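PDB 3U3B: computationally designed four-helix bundle protein from Synthetic construct, which is of unknown function but folds into a hyperthermostable four-helix bundle with a computationally redesigned hydrophobic core, and resembles Hpt domains in sequence. Local coordinates for residues Ala62-Thr67 against Lys91-Met96; Glu37-Ile42 against Asp73-Ser78. One frame throughout, in Å; residues are numbered along the deposited sequence.

How the interactions relate
Helix 59-76 is common to both contacts and illustrates how one helix of a bundle can serve two neighbours. In its N-terminal half it packs on helix 84-102 in interaction 1; at its C-terminal end it meets helix 36-56 in interaction 2. The centres of the contacts lie about 16 Å apart and their nearest atoms about 7 Å apart, so they do not touch directly. Each buries 225 Å², but in different settings: interaction 1 is a surface seam whose centre is about 6 Å from that of the chain, whereas interaction 2, about 13 Å from it, uses buried Trp39 and Met75. Helix 84-102 is thus joined along a seam and helix 36-56 near one end of the bundle.

Interaction 1 (Ala62-Thr67 against Lys91-Met96); sequences AKVLHT and KKKLDM
The antiparallel helix pairing of a four-helix bundle is seen here in its outer seam, where Val64 and Thr67 of helix 59-76 face Lys93 and Met96 of helix 84-102. The local axes approach to 9.5 Å, with 163° between their directions, and each helix contributes residues three apart, that is, nearly one turn. Val64 sits over the backbone of its opposite number: with CG1 anti to the backbone N (chi1 -175°), that methyl comes 3.5 Å from Lys93 O and also lies near Lys93 CB. Val64 CG2, the other branch, meets the terminal methyl of Met96, CE, at 4.1 Å; the methionine chain bends at chi3 and crosses the valine at about a right angle. Thr67 CG2 faces the outer part of the Lys93 chain, where the model is too close to be trusted in detail, while its hydroxyl turns back to its own helix. Replacing Thr67 by an alanine removes that hydroxyl and would probably leave Lys63 O with the backbone N-H as its donor within this helix. On the inner side of the pair, Leu65 reaches Met49 and Thr53 of helix 36-56, and Leu94 reaches Val22 and Ile26 of helix 3-30. Lys63 O accepts from both Thr67 N and Thr67 OG1, the hydroxyl bond being 3.0 Å long with a C=O...OG1 angle of 151°.

Interaction 2 (Glu37-Ile42 against Asp73-Ser78); sequences EYWNKI and DKMLNS
Trp39 and Leu76 bring the two backbones closest, with 7.0 Å between their CA atoms, where helix 36-56 passes the last turn of the oppositely directed helix 59-76 and the chain leaves helical geometry at Asn77. The indole of Trp39 receives the sulfur of Met75 over one face. Met75 SD lies 3.8 Å from the centroid of the six-membered ring of Trp39 and only 5° off its normal, a Met-aromatic contact over the face in which the sulfur is almost equally distant from all six ring atoms. Within the four-helix bundle this pair lies near one end of the core, with Ile87 of helix 84-102 beside Trp39, Val90 beside Met75, and Ile82 touching both. The indole is also held at its polar atom, since NE1 donates to Pro33 O. Leu76 extends toward helix 36-56, with CD1 anti to CA (chi2 180°) continuing the chain and CD2 branching toward Trp39 CB. Leu76 CD2 packs 3.6 Å from Trp39 CB, while Leu76 CD1 comes 3.7 Å from Asn40 OD1. Leu76 CD2 also lies beside the amide nitrogen of Asn40, ND2, which makes its hydrogen bond back along its own helix to Met36 O.

Interaction 1 (Ala62-Thr67 against Lys91-Met96)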
# COMPACT_ATOMS: atom_id res chain seq x y z
N ALA A 62 6.18 0.16 -7.54
CA ALA A 62 7.17 0.08 -6.47
C ALA A 62 7.54 1.45 -5.94
O ALA A 62 7.69 1.63 -4.73
CB ALA A 62 8.39 -0.64 -6.95
N LYS A 63 7.70 2.42 -6.84
CA LYS A 63 8.10 3.76 -6.42
C LYS A 63 7.02 4.45 -5.59
O LYS A 63 7.33 5.19 -4.67
CB LYS A 63 8.46 4.64 -7.61
CG LYS A 63 9.61 4.13 -8.47
CD LYS A 63 10.97 4.17 -7.76
CE LYS A 63 12.06 3.67 -8.70
NZ LYS A 63 12.22 4.56 -9.89
N VAL A 64 5.75 4.21 -5.93
CA VAL A 64 4.64 4.73 -5.12
C VAL A 64 4.56 4.01 -3.77
O VAL A 64 4.40 4.65 -2.73
CB VAL A 64 3.29 4.67 -5.86
CG1 VAL A 64 2.19 5.35 -5.01
CG2 VAL A 64 3.41 5.39 -7.20
N LEU A 65 4.68 2.69 -3.78
CA LEU A 65 4.70 1.94 -2.53
C LEU A 65 5.83 2.40 -1.61
O LEU A 65 5.65 2.56 -0.40
CB LEU A 65 4.81 0.45 -2.81
CG LEU A 65 3.59 -0.14 -3.52
CD1 LEU A 65 3.92 -1.57 -4.01
CD2 LEU A 65 2.33 -0.07 -2.65
N HIS A 66 6.99 2.65 -2.19
CA HIS A 66 8.13 3.11 -1.42
C HIS A 66 7.80 4.44 -0.76
O HIS A 66 8.14 4.68 0.41
CB HIS A 66 9.35 3.27 -2.32
CG HIS A 66 10.55 3.78 -1.60
ND1 HIS A 66 11.13 3.10 -0.55
CD2 HIS A 66 11.29 4.90 -1.78
CE1 HIS A 66 12.18 3.78 -0.12
NE2 HIS A 66 12.29 4.88 -0.84
N THR A 67 7.12 5.31 -1.50
CA THR A 67 6.71 6.61 -0.96
C THR A 67 5.75 6.45 0.21
O THR A 67 5.85 7.16 1.21
CB THR A 67 6.06 7.49 -2.03
OG1 THR A 67 7.00 7.75 -3.09
CG2 THR A 67 5.65 8.79 -1.43
N LYS A 91 -4.07 7.75 1.35
CA LYS A 91 -5.18 7.27 0.52
C LYS A 91 -4.96 7.65 -0.94
O LYS A 91 -5.14 6.84 -1.84
CB LYS A 91 -6.48 7.85 1.03
CG LYS A 91 -6.96 7.23 2.29
CD LYS A 91 -8.17 8.00 2.75
CE LYS A 91 -8.73 7.46 4.03
NZ LYS A 91 -9.81 8.40 4.48
N LYS A 92 -4.55 8.89 -1.18
CA LYS A 92 -4.34 9.35 -2.53
C LYS A 92 -3.27 8.51 -3.26
O LYS A 92 -3.41 8.18 -4.45
CB LYS A 92 -3.93 10.80 -2.51
CG LYS A 92 -3.62 11.31 -3.87
CD LYS A 92 -3.22 12.75 -3.80
CE LYS A 92 -2.64 13.21 -5.11
NZ LYS A 92 -1.85 14.46 -4.91
N LYS A 93 -2.20 8.17 -2.56
CA LYS A 93 -1.17 7.33 -3.16
C LYS A 93 -1.62 5.91 -3.37
O LYS A 93 -1.22 5.27 -4.32
CB LYS A 93 0.08 7.30 -2.29
CG LYS A 93 0.89 8.54 -2.40
CD LYS A 93 2.11 8.46 -1.52
CE LYS A 93 2.71 9.86 -1.35
NZ LYS A 93 2.75 10.58 -2.67
N LEU A 94 -2.40 5.38 -2.45
CA LEU A 94 -2.88 4.03 -2.59
C LEU A 94 -3.78 3.93 -3.83
O LEU A 94 -3.78 2.92 -4.52
CB LEU A 94 -3.65 3.62 -1.34
CG LEU A 94 -3.73 2.10 -1.14
CD1 LEU A 94 -2.33 1.47 -1.03
CD2 LEU A 94 -4.59 1.78 0.08
N ASP A 95 -4.55 4.97 -4.09
CA ASP A 95 -5.38 5.01 -5.28
C ASP A 95 -4.53 5.09 -6.55
O ASP A 95 -4.87 4.51 -7.56
CB ASP A 95 -6.34 6.18 -5.21
CG ASP A 95 -7.40 6.01 -4.13
OD1 ASP A 95 -7.59 4.85 -3.65
OD2 ASP A 95 -8.04 7.02 -3.76
N MET A 96 -3.42 5.82 -6.48
CA MET A 96 -2.46 5.83 -7.56
C MET A 96 -1.95 4.41 -7.81
O MET A 96 -1.83 3.99 -8.96
CB MET A 96 -1.29 6.77 -7.23
CG MET A 96 -1.64 8.25 -7.38
SD MET A 96 -0.52 9.39 -6.52
CE MET A 96 1.08 8.80 -7.08

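Interaction 2 (Glu37-Ile42 against Asp73-Ser78)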
# COMPACT_ATOMS: atom_id res chain seq x y z
N GLU A 37 -1.39 0.17 16.11
CA GLU A 37 -1.57 -1.22 15.69
C GLU A 37 -1.94 -1.29 14.19
O GLU A 37 -1.40 -2.12 13.42
CB GLU A 37 -2.62 -1.87 16.57
CG GLU A 37 -2.76 -3.35 16.40
CD GLU A 37 -3.70 -3.97 17.43
OE1 GLU A 37 -3.99 -3.31 18.45
OE2 GLU A 37 -4.16 -5.11 17.20
N TYR A 38 -2.82 -0.40 13.75
CA TYR A 38 -3.21 -0.40 12.34
C TYR A 38 -2.11 0.14 11.46
O TYR A 38 -1.86 -0.40 10.40
CB TYR A 38 -4.51 0.39 12.15
CG TYR A 38 -5.73 -0.40 12.54
CD1 TYR A 38 -6.11 -1.50 11.81
CD2 TYR A 38 -6.51 -0.03 13.63
CE1 TYR A 38 -7.24 -2.24 12.15
CE2 TYR A 38 -7.65 -0.75 13.98
CZ TYR A 38 -8.00 -1.85 13.23
OH TYR A 38 -9.12 -2.59 13.56
N TRP A 39 -1.41 1.16 11.92
CA TRP A 39 -0.30 1.68 11.14
C TRP A 39 0.81 0.64 10.95
O TRP A 39 1.37 0.51 9.85
CB TRP A 39 0.25 2.93 11.75
CG TRP A 39 -0.66 4.11 11.58
CD1 TRP A 39 -1.21 4.86 12.58
CD2 TRP A 39 -1.15 4.66 10.35
NE1 TRP A 39 -2.00 5.86 12.04
CE2 TRP A 39 -1.99 5.75 10.68
CE3 TRP A 39 -0.96 4.34 9.00
CZ2 TRP A 39 -2.63 6.52 9.71
CZ3 TRP A 39 -1.61 5.11 8.03
CH2 TRP A 39 -2.43 6.19 8.40
N ASN A 40 1.09 -0.12 11.99
CA ASN A 40 2.05 -1.22 11.85
C ASN A 40 1.62 -2.28 10.86
O ASN A 40 2.44 -2.72 10.02
CB ASN A 40 2.36 -1.84 13.22
CG ASN A 40 3.47 -1.11 13.94
OD1 ASN A 40 4.62 -1.16 13.52
ND2 ASN A 40 3.13 -0.43 15.05
N LYS A 41 0.37 -2.71 10.92
CA LYS A 41 -0.14 -3.72 9.98
C LYS A 41 -0.07 -3.19 8.55
O LYS A 41 0.29 -3.92 7.60
CB LYS A 41 -1.60 -4.09 10.29
CG LYS A 41 -1.72 -5.10 11.44
CD LYS A 41 -3.13 -5.17 12.06
CE LYS A 41 -3.13 -5.87 13.43
NZ LYS A 41 -2.39 -7.17 13.42
N ILE A 42 -0.46 -1.94 8.39
CA ILE A 42 -0.41 -1.28 7.11
C ILE A 42 1.01 -1.21 6.55
O ILE A 42 1.23 -1.51 5.37
CB ILE A 42 -1.03 0.15 7.20
CG1 ILE A 42 -2.55 0.05 7.32
CG2 ILE A 42 -0.66 1.02 6.00
CD1 ILE A 42 -3.17 1.36 7.80
N ASP A 73 6.35 5.05 7.86
CA ASP A 73 7.45 4.93 8.80
C ASP A 73 7.62 6.17 9.71
O ASP A 73 7.83 6.04 10.94
CB ASP A 73 8.75 4.63 8.08
CG ASP A 73 9.85 4.28 9.04
OD1 ASP A 73 9.71 3.26 9.75
OD2 ASP A 73 10.85 5.03 9.11
N LYS A 74 7.54 7.37 9.13
CA LYS A 74 7.59 8.62 9.90
C LYS A 74 6.50 8.67 10.99
O LYS A 74 6.75 9.13 12.11
CB LYS A 74 7.47 9.84 8.98
CG LYS A 74 8.76 10.20 8.23
CD LYS A 74 8.54 11.46 7.37
CE LYS A 74 9.63 11.68 6.29
NZ LYS A 74 10.89 12.32 6.78
N MET A 75 5.30 8.17 10.67
CA MET A 75 4.20 8.11 11.64
C MET A 75 4.48 7.14 12.78
O MET A 75 4.14 7.41 13.94
CB MET A 75 2.91 7.69 10.96
CG MET A 75 2.47 8.62 9.86
SD MET A 75 0.99 7.98 9.07
CE MET A 75 1.27 8.48 7.39
N LEU A 76 5.07 5.99 12.44
CA LEU A 76 5.40 4.96 13.42
C LEU A 76 6.51 5.35 14.40
O LEU A 76 6.48 4.96 15.57
CB LEU A 76 5.82 3.67 12.70
CG LEU A 76 4.65 2.97 12.01
CD1 LEU A 76 5.12 1.70 11.29
CD2 LEU A 76 3.57 2.67 13.07
N ASN A 77 7.49 6.09 13.91
CA ASN A 77 8.60 6.49 14.74
C ASN A 77 8.47 7.96 15.14
O ASN A 77 9.46 8.69 15.23
CB ASN A 77 9.91 6.17 14.03
CG ASN A 77 10.09 4.66 13.80
OD1 ASN A 77 10.30 3.91 14.76
ND2 ASN A 77 10.01 4.22 12.54
N SER A 78 7.21 8.35 15.39
CA SER A 78 6.80 9.68 15.86
C SER A 78 7.57 10.88 15.31
O SER A 78 7.87 11.81 16.05
CB SER A 78 6.83 9.73 17.40
OG SER A 78 6.22 8.58 17.96